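Local coordinates for protein induced by osmotic stress (PDB 5YWN) that reduces ketones, haloketones among them, with NADPH as a probable hydride donor, and belongs to the dihydroflavonol-4-reductase branch of the epimerase/dehydratase family, at residues D317-T320 against S321-S325; G207-H211 against S212-V216; A99-G102 against T103-V106. The protein carries 1 engineered substitution. All blocks are in the same frame, centred on the assembly; numbering follows the deposited sequence.

Contact 1 of 3, residues D317-T320 against S321-S325; sequences DFET and SVVDS
The carbonyls of D317, F318, E319 and T320 each accept from the amide four residues on, S321 to D324, in the first turns of helix 318-332; the shortest of the four, V323 N to E319 O, is 2.8 Å. D317 caps this start: its OD1 takes the amide of T320 (N to OD1 2.9 Å), met nearly along the C-O bond. This is the N-cap bond of the helix, and the T320 hydroxyl adds a second donor to the same oxygen from above the carboxylate plane, OG1 to OD1 2.7 Å. Across the first turn F318 and V322, four residues apart, make a CH-pi contact, with V322 CG2 over one ring face, 3.8 Å from the centroid and 20° off the normal. CG2 stands beside the backbone N of V322, anti to the carbonyl carbon, and is thereby the methyl turned back toward the ring, 3.6 Å from F318 CZ. F318 also meets F235 edge-to-face, while V322 leans on V274 of helix 268-278. T320 and D324 run side by side, T320 CG2 3.7 Å from D324 OD2, an oxygen engaged in a salt bridge with R239.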
loop_
_atom_site.group_PDB
_atom_site.type_symbol
_atom_site.label_atom_id
_atom_site.label_comp_id
_atom_site.label_asym_id
_atom_site.label_seq_id
_atom_site.Cartn_x
_atom_site.Cartn_y
_atom_site.Cartn_z
ATOM N N ASP A 317 -3.888 15.840 -5.650
ATOM C CA ASP A 317 -4.339 16.534 -4.473
ATOM C C ASP A 317 -5.492 15.821 -3.786
ATOM O O ASP A 317 -6.085 14.984 -4.336
ATOM C CB ASP A 317 -4.568 18.006 -4.745
ATOM C CG ASP A 317 -5.887 18.309 -5.391
ATOM O OD1 ASP A 317 -6.690 17.447 -5.580
ATOM O OD2 ASP A 317 -6.143 19.486 -5.663
ATOM N N PHE A 318 -5.752 16.184 -2.563
ATOM C CA PHE A 318 -6.691 15.478 -1.726
ATOM C C PHE A 318 -8.115 15.474 -2.283
ATOM O O PHE A 318 -8.758 14.487 -2.305
ATOM C CB PHE A 318 -6.656 16.065 -0.322
ATOM C CG PHE A 318 -7.705 15.543 0.583
ATOM C CD1 PHE A 318 -7.529 14.378 1.238
ATOM C CD2 PHE A 318 -8.836 16.242 0.808
ATOM C CE1 PHE A 318 -8.489 13.885 2.066
ATOM C CE2 PHE A 318 -9.809 15.757 1.634
ATOM C CZ PHE A 318 -9.638 14.583 2.262
ATOM N N GLU A 319 -8.545 16.602 -2.766
ATOM C CA GLU A 319 -9.851 16.729 -3.348
ATOM C C GLU A 319 -9.999 15.807 -4.565
ATOM O O GLU A 319 -10.961 15.176 -4.702
ATOM C CB GLU A 319 -10.115 18.170 -3.714
ATOM C CG GLU A 319 -11.409 18.406 -4.427
ATOM C CD GLU A 319 -11.955 19.824 -4.363
ATOM O OE1 GLU A 319 -12.915 20.073 -5.026
ATOM O OE2 GLU A 319 -11.472 20.656 -3.664
ATOM N N THR A 320 -9.008 15.765 -5.403
ATOM C CA THR A 320 -9.064 14.942 -6.570
ATOM C C THR A 320 -9.161 13.467 -6.205
ATOM O O THR A 320 -9.979 12.776 -6.730
ATOM C CB THR A 320 -7.942 15.239 -7.570
ATOM O OG1 THR A 320 -7.895 16.619 -7.861
ATOM C CG2 THR A 320 -8.177 14.524 -8.866
ATOM N N SER A 321 -8.347 13.033 -5.262
ATOM C CA SER A 321 -8.330 11.648 -4.852
ATOM C C SER A 321 -9.694 11.272 -4.266
ATOM O O SER A 321 -10.274 10.328 -4.638
ATOM C CB SER A 321 -7.207 11.403 -3.851
ATOM O OG SER A 321 -7.154 10.084 -3.444
ATOM N N VAL A 322 -10.186 12.113 -3.387
ATOM C CA VAL A 322 -11.484 11.927 -2.805
ATOM C C VAL A 322 -12.602 11.945 -3.859
ATOM O O VAL A 322 -13.366 11.085 -3.871
ATOM C CB VAL A 322 -11.732 12.981 -1.710
ATOM C CG1 VAL A 322 -13.174 13.107 -1.328
ATOM C CG2 VAL A 322 -10.928 12.655 -0.476
ATOM N N VAL A 323 -12.640 12.931 -4.723
ATOM C CA VAL A 323 -13.693 13.044 -5.714
ATOM C C VAL A 323 -13.659 11.811 -6.637
ATOM O O VAL A 323 -14.634 11.251 -6.875
ATOM C CB VAL A 323 -13.601 14.355 -6.562
ATOM C CG1 VAL A 323 -14.434 14.289 -7.815
ATOM C CG2 VAL A 323 -13.959 15.592 -5.779
ATOM N N ASP A 324 -12.495 11.423 -7.089
ATOM C CA ASP A 324 -12.361 10.302 -7.973
ATOM C C ASP A 324 -12.871 9.046 -7.269
ATOM O O ASP A 324 -13.494 8.262 -7.866
ATOM C CB ASP A 324 -10.909 10.130 -8.450
ATOM C CG ASP A 324 -10.505 11.143 -9.521
ATOM O OD1 ASP A 324 -11.344 11.911 -9.956
ATOM O OD2 ASP A 324 -9.355 11.154 -9.918
ATOM N N SER A 325 -12.574 8.895 -5.990
ATOM C CA SER A 325 -12.995 7.733 -5.262
ATOM C C SER A 325 -14.529 7.652 -5.122
ATOM O O SER A 325 -15.109 6.647 -5.337
ATOM C CB SER A 325 -12.250 7.633 -3.922
ATOM O OG SER A 325 -12.646 6.548 -3.153
#

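Contact 2 of 3, residues G207-H211 against S212-V216. Engineered in segment 207-211: H211 (natural residue Leu). With NAP (NADP nicotinamide-adenine-dinucleotide phosphate), chain B.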
loop_
_atom_site.group_PDB
_atom_site.type_symbol
_atom_site.label_atom_id
_atom_site.label_comp_id
_atom_site.label_asym_id
_atom_site.label_seq_id
_atom_site.Cartn_x
_atom_site.Cartn_y
_atom_site.Cartn_z
ATOM N N GLY A 207 -16.959 -5.533 -3.845
ATOM C CA GLY A 207 -16.476 -6.636 -3.052
ATOM C C GLY A 207 -15.877 -6.605 -1.643
ATOM O O GLY A 207 -16.316 -7.362 -0.815
ATOM N N THR A 208 -14.861 -5.812 -1.366
ATOM C CA THR A 208 -14.408 -5.726 0.027
ATOM C C THR A 208 -13.992 -4.331 0.290
ATOM O O THR A 208 -13.577 -3.642 -0.613
ATOM C CB THR A 208 -13.266 -6.715 0.374
ATOM O OG1 THR A 208 -13.188 -6.892 1.793
ATOM C CG2 THR A 208 -11.885 -6.211 -0.149
ATOM N N LEU A 209 -14.095 -3.907 1.521
ATOM C CA LEU A 209 -13.817 -2.552 1.839
ATOM C C LEU A 209 -12.412 -2.418 2.338
ATOM O O LEU A 209 -12.134 -2.760 3.465
ATOM C CB LEU A 209 -14.775 -2.126 2.931
ATOM C CG LEU A 209 -16.265 -2.309 2.665
ATOM C CD1 LEU A 209 -17.092 -1.594 3.700
ATOM C CD2 LEU A 209 -16.634 -1.947 1.242
ATOM N N ASN A 210 -11.530 -1.912 1.516
ATOM C CA ASN A 210 -10.187 -1.719 1.952
ATOM C C ASN A 210 -10.212 -0.741 3.094
ATOM O O ASN A 210 -10.881 0.227 3.039
ATOM C CB ASN A 210 -9.338 -1.221 0.795
ATOM C CG ASN A 210 -8.018 -0.703 1.235
ATOM O OD1 ASN A 210 -7.928 0.376 1.691
ATOM N ND2 ASN A 210 -6.992 -1.517 1.124
ATOM N N HIS A 211 -9.453 -1.014 4.115
ATOM C CA HIS A 211 -9.549 -0.229 5.290
ATOM C C HIS A 211 -9.222 1.227 5.042
ATOM O O HIS A 211 -9.981 2.035 5.438
ATOM C CB HIS A 211 -8.666 -0.782 6.385
ATOM C CG HIS A 211 -7.218 -0.760 6.067
ATOM N ND1 HIS A 211 -6.639 -1.625 5.182
ATOM C CD2 HIS A 211 -6.222 0.040 6.508
ATOM C CE1 HIS A 211 -5.352 -1.371 5.086
ATOM N NE2 HIS A 211 -5.067 -0.369 5.893
ATOM N N SER A 212 -8.143 1.561 4.355
ATOM C CA SER A 212 -7.867 2.944 4.018
ATOM C C SER A 212 -8.872 3.655 3.071
ATOM O O SER A 212 -9.332 4.678 3.369
ATOM C CB SER A 212 -6.428 3.094 3.510
ATOM O OG SER A 212 -6.325 2.722 2.220
ATOM N N ALA A 213 -9.252 3.038 1.987
ATOM C CA ALA A 213 -10.165 3.633 1.026
ATOM C C ALA A 213 -11.516 3.924 1.668
ATOM O O ALA A 213 -12.113 4.890 1.378
ATOM C CB ALA A 213 -10.343 2.760 -0.187
ATOM N N GLU A 214 -11.940 3.051 2.557
ATOM C CA GLU A 214 -13.190 3.167 3.217
ATOM C C GLU A 214 -13.257 4.367 4.149
ATOM O O GLU A 214 -14.278 4.774 4.466
ATOM C CB GLU A 214 -13.553 1.881 3.910
ATOM C CG GLU A 214 -14.878 1.865 4.639
ATOM C CD GLU A 214 -16.083 1.880 3.724
ATOM O OE1 GLU A 214 -15.924 1.663 2.518
ATOM O OE2 GLU A 214 -17.168 2.137 4.235
ATOM N N MET A 215 -12.128 4.898 4.565
ATOM C CA MET A 215 -12.101 6.097 5.353
ATOM C C MET A 215 -12.674 7.266 4.570
ATOM O O MET A 215 -13.301 8.095 5.123
ATOM C CB MET A 215 -10.716 6.435 5.842
ATOM C CG MET A 215 -10.203 5.609 7.005
ATOM S SD MET A 215 -8.436 5.733 7.096
ATOM C CE MET A 215 -8.213 7.402 7.590
ATOM N N VAL A 216 -12.396 7.327 3.300
ATOM C CA VAL A 216 -13.118 8.233 2.445
ATOM C C VAL A 216 -14.576 7.792 2.175
ATOM O O VAL A 216 -15.484 8.522 2.412
ATOM C CB VAL A 216 -12.383 8.458 1.110
ATOM C CG1 VAL A 216 -13.223 9.207 0.113
ATOM C CG2 VAL A 216 -11.094 9.192 1.310
HETATM P PA NAP B . -5.522 -4.962 1.282
HETATM O O1A NAP B . -6.353 -4.229 0.257
HETATM O O2A NAP B . -6.197 -5.815 2.330
HETATM O O5B NAP B . -4.452 -5.877 0.500
HETATM C C5B NAP B . -3.845 -6.993 1.148
HETATM C C4B NAP B . -3.700 -8.145 0.161
HETATM O O4B NAP B . -2.664 -9.033 0.593
HETATM C C3B NAP B . -4.986 -8.949 0.047
HETATM O O3B NAP B . -5.494 -8.906 -1.290
HETATM C C2B NAP B . -4.636 -10.370 0.443
HETATM O O2B NAP B . -4.909 -11.273 -0.624
HETATM C C1B NAP B . -3.152 -10.365 0.779
HETATM N N9A NAP B . -2.948 -10.790 2.187
HETATM C C8A NAP B . -3.365 -10.119 3.278
HETATM N N7A NAP B . -3.016 -10.782 4.411
HETATM C C5A NAP B . -2.361 -11.900 4.048
HETATM C C6A NAP B . -1.724 -13.041 4.744
HETATM N N6A NAP B . -1.717 -13.122 6.097
HETATM N N1A NAP B . -1.151 -14.000 3.983
HETATM C C2A NAP B . -1.146 -13.941 2.638
HETATM N N3A NAP B . -1.708 -12.932 1.948
HETATM C C4A NAP B . -2.319 -11.901 2.580
HETATM O O3 NAP B . -4.585 -3.888 2.032
HETATM P PN NAP B . -4.044 -2.589 1.250
HETATM O O1N NAP B . -4.596 -1.362 1.935
HETATM O O2N NAP B . -4.276 -2.796 -0.228
HETATM O O5D NAP B . -2.458 -2.648 1.524
HETATM C C5D NAP B . -1.564 -3.090 0.504
HETATM C C4D NAP B . -0.136 -3.101 1.037
HETATM O O4D NAP B . 0.364 -1.763 1.135
HETATM C C3D NAP B . -0.054 -3.731 2.419
HETATM O O3D NAP B . 0.744 -4.918 2.388
HETATM C C2D NAP B . 0.569 -2.689 3.325
HETATM O O2D NAP B . 1.773 -3.186 3.918
HETATM C C1D NAP B . 0.859 -1.480 2.448
HETATM N N1N NAP B . 0.205 -0.289 2.998
HETATM C C2N NAP B . -1.031 0.034 2.597
HETATM C C3N NAP B . -1.670 1.160 3.106
HETATM C C7N NAP B . -3.054 1.515 2.651
HETATM O O7N NAP B . -3.694 2.344 3.276
HETATM N N7N NAP B . -3.550 0.913 1.571
HETATM C C4N NAP B . -1.015 1.950 4.039
HETATM C C5N NAP B . 0.265 1.594 4.439
HETATM C C6N NAP B . 0.858 0.459 3.898
HETATM P P2B NAP B . -6.348 -11.983 -0.746
HETATM O O1X NAP B . -6.059 -13.269 -1.484
HETATM O O2X NAP B . -6.784 -12.171 0.687
HETATM O O3X NAP B . -7.179 -10.992 -1.525
#
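N210 reaches both the first turn of helix 211-217 and the diphosphate of the NADP. Its backbone carbonyl accepts from E214 N at 3.1 Å, while CB leads to an amide swung anti to the backbone N (chi1 167°), which carries OD1 to the amide at the helix start. There the two ends of the amide part company. OD1 takes the amide of A213 in the carbonyl plane, N to OD1 3.0 Å with an N-H...O angle of 169°. This is an asparagine N-cap, and in this protein it doubles as a cofactor ligand: ND2 donates to O1N and to O1A of the NADP, the second at 2.9 Å, so one NH2 spans both phosphates. With acceptor and donors engaged at opposite ends, the amide's rotation is fixed. The S212 hydroxyl is hydrogen-bonded to I195 O, but N210 OD1 lies 2.9 Å from S212 OG as a rival acceptor, and which of them takes the proton is not settled. The engineered H211 (leucine in the natural sequence) folds its ring back over the helix start, with S212 N over one face; its CE1 comes within 3.2 Å of NADP O1N. L209, before the cap, rests CD1 against the carboxylate of E214, 3.6 Å from CD, and E214 OE2 forms a salt bridge with K221.

Contact 3 of 3, residues A99-G102 against T103-V106; sequences AING and TKYV
Residues 99-106 are a regular piece of helix 91-113, in which T103, K104, Y105 and V106 give their amides to the carbonyls of A99, I100, N101 and G102. The A99 carbonyl carries a second bond: T103 OG1, beside its own backbone N (chi1 -64°), folds back to A99 O at 2.9 Å. The hydroxyl comes nearly end-on to that carbonyl, whereas T103 N, at 3.1 Å from A99 O, approaches from above the carbonyl plane, 43° out of it. Two donors of one threonine therefore share one oxygen, and OG1 is also hydrogen-bonded to H79 NE2 of strand 74-79. Two residues on, Y105 lays its ring beside N101. N101 O sits 3.2 Å above one ring face, offset toward the rim, while the asparagine amide lies alongside the phenol with the two planes 29° apart. N101 ND2 and Y105 OH are 3.8 Å apart, a packing distance. K104 runs extended beside I100 and pointing the same way, its CE 3.8 Å from I100 CG2. Its first aliphatic carbons pass over the I100 carbonyl, CG to I100 O 3.2 Å. V106 CG2 lies against G102 O. Together these residues form part of the beta-alpha-beta unit of strand 74-79, helix 91-113 and strand 119-123, a Rossmann-type crossover. A99, I100, T103 and K104 pack on helix 159-181, through S166, F169, A170 and A173, while V106 turns to F77 and H79 of strand 74-79, and Y105 lies by K61 in a loop.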
loop_
_atom_site.group_PDB
_atom_site.type_symbol
_atom_site.label_atom_id
_atom_site.label_comp_id
_atom_site.label_asym_id
_atom_site.label_seq_id
_atom_site.Cartn_x
_atom_site.Cartn_y
_atom_site.Cartn_z
ATOM N N ALA A 99 3.812 -11.397 7.798
ATOM C CA ALA A 99 4.583 -10.337 7.274
ATOM C C ALA A 99 6.087 -10.591 7.326
ATOM O O ALA A 99 6.740 -10.460 6.363
ATOM C CB ALA A 99 4.253 -9.076 8.016
ATOM N N ILE A 100 6.604 -10.916 8.496
ATOM C CA ILE A 100 8.014 -11.070 8.679
ATOM C C ILE A 100 8.627 -12.331 8.044
ATOM O O ILE A 100 9.518 -12.246 7.297
ATOM C CB ILE A 100 8.357 -11.037 10.176
ATOM C CG1 ILE A 100 7.950 -9.717 10.811
ATOM C CG2 ILE A 100 9.828 -11.274 10.405
ATOM C CD1 ILE A 100 7.937 -9.781 12.293
ATOM N N ASN A 101 8.113 -13.478 8.384
ATOM C CA ASN A 101 8.502 -14.703 7.754
ATOM C C ASN A 101 8.158 -14.770 6.276
ATOM O O ASN A 101 8.954 -15.140 5.505
ATOM C CB ASN A 101 7.972 -15.895 8.507
ATOM C CG ASN A 101 8.791 -16.212 9.738
ATOM O OD1 ASN A 101 9.657 -15.486 10.115
ATOM N ND2 ASN A 101 8.491 -17.277 10.348
ATOM N N GLY A 102 6.988 -14.316 5.922
ATOM C CA GLY A 102 6.602 -14.286 4.550
ATOM C C GLY A 102 7.579 -13.450 3.734
ATOM O O GLY A 102 7.948 -13.852 2.686
ATOM N N THR A 103 7.985 -12.313 4.246
ATOM C CA THR A 103 8.960 -11.501 3.586
ATOM C C THR A 103 10.373 -12.151 3.482
ATOM O O THR A 103 10.925 -12.191 2.468
ATOM C CB THR A 103 9.000 -10.064 4.149
ATOM O OG1 THR A 103 7.770 -9.403 3.906
ATOM C CG2 THR A 103 10.065 -9.315 3.578
ATOM N N LYS A 104 10.849 -12.714 4.567
ATOM C CA LYS A 104 12.094 -13.413 4.629
ATOM C C LYS A 104 12.118 -14.598 3.636
ATOM O O LYS A 104 13.046 -14.787 2.939
ATOM C CB LYS A 104 12.274 -13.949 6.062
ATOM C CG LYS A 104 12.676 -12.932 7.096
ATOM C CD LYS A 104 13.100 -13.568 8.395
ATOM C CE LYS A 104 13.311 -12.548 9.467
ATOM N NZ LYS A 104 13.833 -13.088 10.729
ATOM N N TYR A 105 11.064 -15.360 3.596
ATOM C CA TYR A 105 10.917 -16.480 2.682
ATOM C C TYR A 105 10.794 -16.111 1.172
ATOM O O TYR A 105 11.272 -16.820 0.343
ATOM C CB TYR A 105 9.868 -17.462 3.176
ATOM C CG TYR A 105 10.134 -17.994 4.561
ATOM C CD1 TYR A 105 11.328 -17.793 5.182
ATOM C CD2 TYR A 105 9.179 -18.682 5.240
ATOM C CE1 TYR A 105 11.572 -18.279 6.436
ATOM C CE2 TYR A 105 9.404 -19.188 6.479
ATOM C CZ TYR A 105 10.598 -18.962 7.078
ATOM O OH TYR A 105 10.815 -19.459 8.287
ATOM N N VAL A 106 10.144 -15.007 0.863
ATOM C CA VAL A 106 10.064 -14.563 -0.508
ATOM C C VAL A 106 11.477 -14.250 -1.020
ATOM O O VAL A 106 11.846 -14.679 -2.036
ATOM C CB VAL A 106 9.193 -13.292 -0.638
ATOM C CG1 VAL A 106 9.406 -12.535 -1.918
ATOM C CG2 VAL A 106 7.751 -13.642 -0.543
#

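How the contacts relate
Along the chain contact 3 comes first, then contact 2, then contact 1. Contact 3 belongs to helix 91-113, flanking the seven-stranded parallel sheet of the Rossmann-type fold; its centre is about 25 Å from that of contact 2 and about 34 Å from that of contact 1, on the opposite side of the chain's centre from contact 1. Contacts 1 and 2 are neighbours, their centres about 14 Å apart, and they touch where V322 CG2 packs against V216 CG2 at 3.9 Å. The last helix, 318-332, thereby backs helix 211-217, whose start binds NADP, whereas the A99 side chain of contact 3 lies about 7 Å from the bound NADP.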